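Local coordinates for nodulation protein S (Bradyrhizobium sp., PDB 3OFK) that probably acts as an S-adenosylmethionine-dependent N-methyltransferase in the synthesis of Nod factors, the lipochitooligosaccharide signals of nodulation, at residues 118-121 with 122-125. Residues are numbered along the deposited sequence; the frame is centred on the assembly and turned at random.
Sequences IVVA and EVLY. With SAH (S-adenosyl-L-homocysteine), chain E.
Val123 lays CG2 over one face of the SAH adenine, almost straight above C4 at 3.5 Å, while the phenol ring of Tyr125 receives Glu122 OE1 in its plane, at the hydroxyl edge, and meets the ring of His165. This is the carboxyl end of strand 115-121, the fourth strand of the Rossmann-like class I methyltransferase fold (order 3-2-1-4-5-7-6), where the chain leaves the sheet to line the cofactor pocket. Glu122 makes the turn with left-handed helical backbone angles (phi 60°, psi 39°). Its buried OE1 accepts a hydrogen bond from Ala155 N; the Tyr125 OH, 3.2 Å from OE1, is a possible second donor. On the strand, ahead of the turn, Val120 sets CG1 between backbone N and carbonyl carbon (chi1 54°), leaving CG2 anti to N to press on Val123 CG1 at a tight 3.5 Å and on Leu124 CG at 3.6 Å. The side chains cross nearly at right angles, and Met140 and Phe152 touch both Val120 and Leu124, so branched aliphatic residues suit this buried corner. Ala121 is small enough to bring CB within 3.4 Å of the SAH carboxylate O, and its carbonyl O accepts a hydrogen bond from the SAH amino N at 2.9 Å.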
loop_
_atom_site.group_PDB
_atom_site.type_symbol
_atom_site.label_atom_id
_atom_site.label_comp_id
_atom_site.label_asym_id
_atom_site.label_seq_id
_atom_site.Cartn_x
_atom_site.Cartn_y
_atom_site.Cartn_z
ATOM N N ILE A 118 -2.533 9.185 2.482
ATOM C CA ILE A 118 -2.844 7.961 1.783
ATOM C C ILE A 118 -1.624 7.070 1.788
ATOM O O ILE A 118 -0.525 7.492 1.424
ATOM C CB ILE A 118 -3.238 8.244 0.345
ATOM C CG1 ILE A 118 -4.471 9.144 0.325
ATOM C CG2 ILE A 118 -3.485 6.935 -0.394
ATOM C CD1 ILE A 118 -4.878 9.588 -1.087
ATOM N N VAL A 119 -1.798 5.859 2.285
ATOM C CA VAL A 119 -0.721 4.880 2.280
ATOM C C VAL A 119 -1.091 3.855 1.174
ATOM O O VAL A 119 -2.218 3.354 1.109
ATOM C CB VAL A 119 -0.502 4.209 3.669
ATOM C CG1 VAL A 119 0.650 3.222 3.606
ATOM C CG2 VAL A 119 -0.274 5.285 4.816
ATOM N N VAL A 120 -0.136 3.608 0.283
ATOM C CA VAL A 120 -0.282 2.712 -0.859
ATOM C C VAL A 120 1.015 1.966 -0.993
ATOM O O VAL A 120 1.980 2.409 -1.646
ATOM C CB VAL A 120 -0.716 3.477 -2.124
ATOM C CG1 VAL A 120 0.226 4.640 -2.436
ATOM C CG2 VAL A 120 -0.832 2.544 -3.320
ATOM N N ALA A 121 1.061 0.815 -0.337
ATOM C CA ALA A 121 2.281 0.009 -0.260
ATOM C C ALA A 121 2.049 -1.410 -0.787
ATOM O O ALA A 121 1.140 -2.090 -0.344
ATOM C CB ALA A 121 2.783 -0.051 1.227
ATOM N N GLU A 122 2.855 -1.827 -1.773
ATOM C CA GLU A 122 2.917 -3.246 -2.218
ATOM C C GLU A 122 1.546 -3.738 -2.733
ATOM O O GLU A 122 1.146 -4.878 -2.536
ATOM C CB GLU A 122 3.429 -4.154 -1.117
ATOM C CG GLU A 122 4.691 -3.671 -0.370
ATOM C CD GLU A 122 5.905 -3.502 -1.284
ATOM O OE1 GLU A 122 5.960 -4.155 -2.357
ATOM O OE2 GLU A 122 6.762 -2.669 -0.928
ATOM N N VAL A 123 0.879 -2.848 -3.428
ATOM C CA VAL A 123 -0.446 -3.109 -4.005
ATOM C C VAL A 123 -0.564 -2.757 -5.501
ATOM O O VAL A 123 -1.168 -3.524 -6.254
ATOM C CB VAL A 123 -1.547 -2.381 -3.212
ATOM C CG1 VAL A 123 -1.270 -0.885 -3.177
ATOM C CG2 VAL A 123 -2.865 -2.634 -3.850
ATOM N N LEU A 124 0.011 -1.637 -5.942
ATOM C CA LEU A 124 -0.274 -1.150 -7.311
ATOM C C LEU A 124 0.240 -2.072 -8.420
ATOM O O LEU A 124 -0.329 -2.085 -9.513
ATOM C CB LEU A 124 0.175 0.291 -7.542
ATOM C CG LEU A 124 -0.455 1.445 -6.753
ATOM C CD1 LEU A 124 0.246 2.793 -7.132
ATOM C CD2 LEU A 124 -1.948 1.551 -6.998
ATOM N N TYR A 125 1.227 -2.919 -8.136
ATOM C CA TYR A 125 1.656 -3.882 -9.154
ATOM C C TYR A 125 0.673 -5.030 -9.428
ATOM O O TYR A 125 0.848 -5.777 -10.394
ATOM C CB TYR A 125 3.043 -4.446 -8.862
ATOM C CG TYR A 125 3.295 -5.003 -7.474
ATOM C CD1 TYR A 125 2.865 -6.272 -7.103
ATOM C CD2 TYR A 125 4.027 -4.264 -6.544
ATOM C CE1 TYR A 125 3.144 -6.782 -5.819
ATOM C CE2 TYR A 125 4.301 -4.763 -5.282
ATOM C CZ TYR A 125 3.862 -6.006 -4.930
ATOM O OH TYR A 125 4.177 -6.462 -3.674
HETATM N N SAH E . -0.214 -2.330 2.257
HETATM C CA SAH E . 0.063 -3.485 3.104
HETATM C CB SAH E . -0.465 -4.753 2.438
HETATM C CG SAH E . 0.172 -5.233 1.144
HETATM S SD SAH E . -0.396 -6.873 0.570
HETATM C C SAH E . 1.548 -3.652 3.464
HETATM O O SAH E . 2.425 -3.028 2.863
HETATM O OXT SAH E . 1.887 -4.416 4.366
HETATM C "C5'" SAH E . -1.454 -6.238 -0.772
HETATM C "C4'" SAH E . -2.912 -5.960 -0.465
HETATM O "O4'" SAH E . -3.475 -5.241 -1.561
HETATM C "C3'" SAH E . -3.763 -7.213 -0.265
HETATM O "O3'" SAH E . -4.629 -7.036 0.865
HETATM C "C2'" SAH E . -4.558 -7.297 -1.578
HETATM O "O2'" SAH E . -5.801 -7.934 -1.414
HETATM C "C1'" SAH E . -4.715 -5.837 -1.903
HETATM N N9 SAH E . -5.037 -5.461 -3.298
HETATM C C8 SAH E . -4.533 -6.007 -4.451
HETATM N N7 SAH E . -5.055 -5.333 -5.498
HETATM C C5 SAH E . -5.873 -4.368 -5.043
HETATM C C6 SAH E . -6.591 -3.395 -5.738
HETATM N N6 SAH E . -6.589 -3.419 -7.100
HETATM N N1 SAH E . -7.350 -2.512 -5.010
HETATM C C2 SAH E . -7.341 -2.570 -3.620
HETATM N N3 SAH E . -6.591 -3.529 -2.948
HETATM C C4 SAH E . -5.848 -4.410 -3.654
#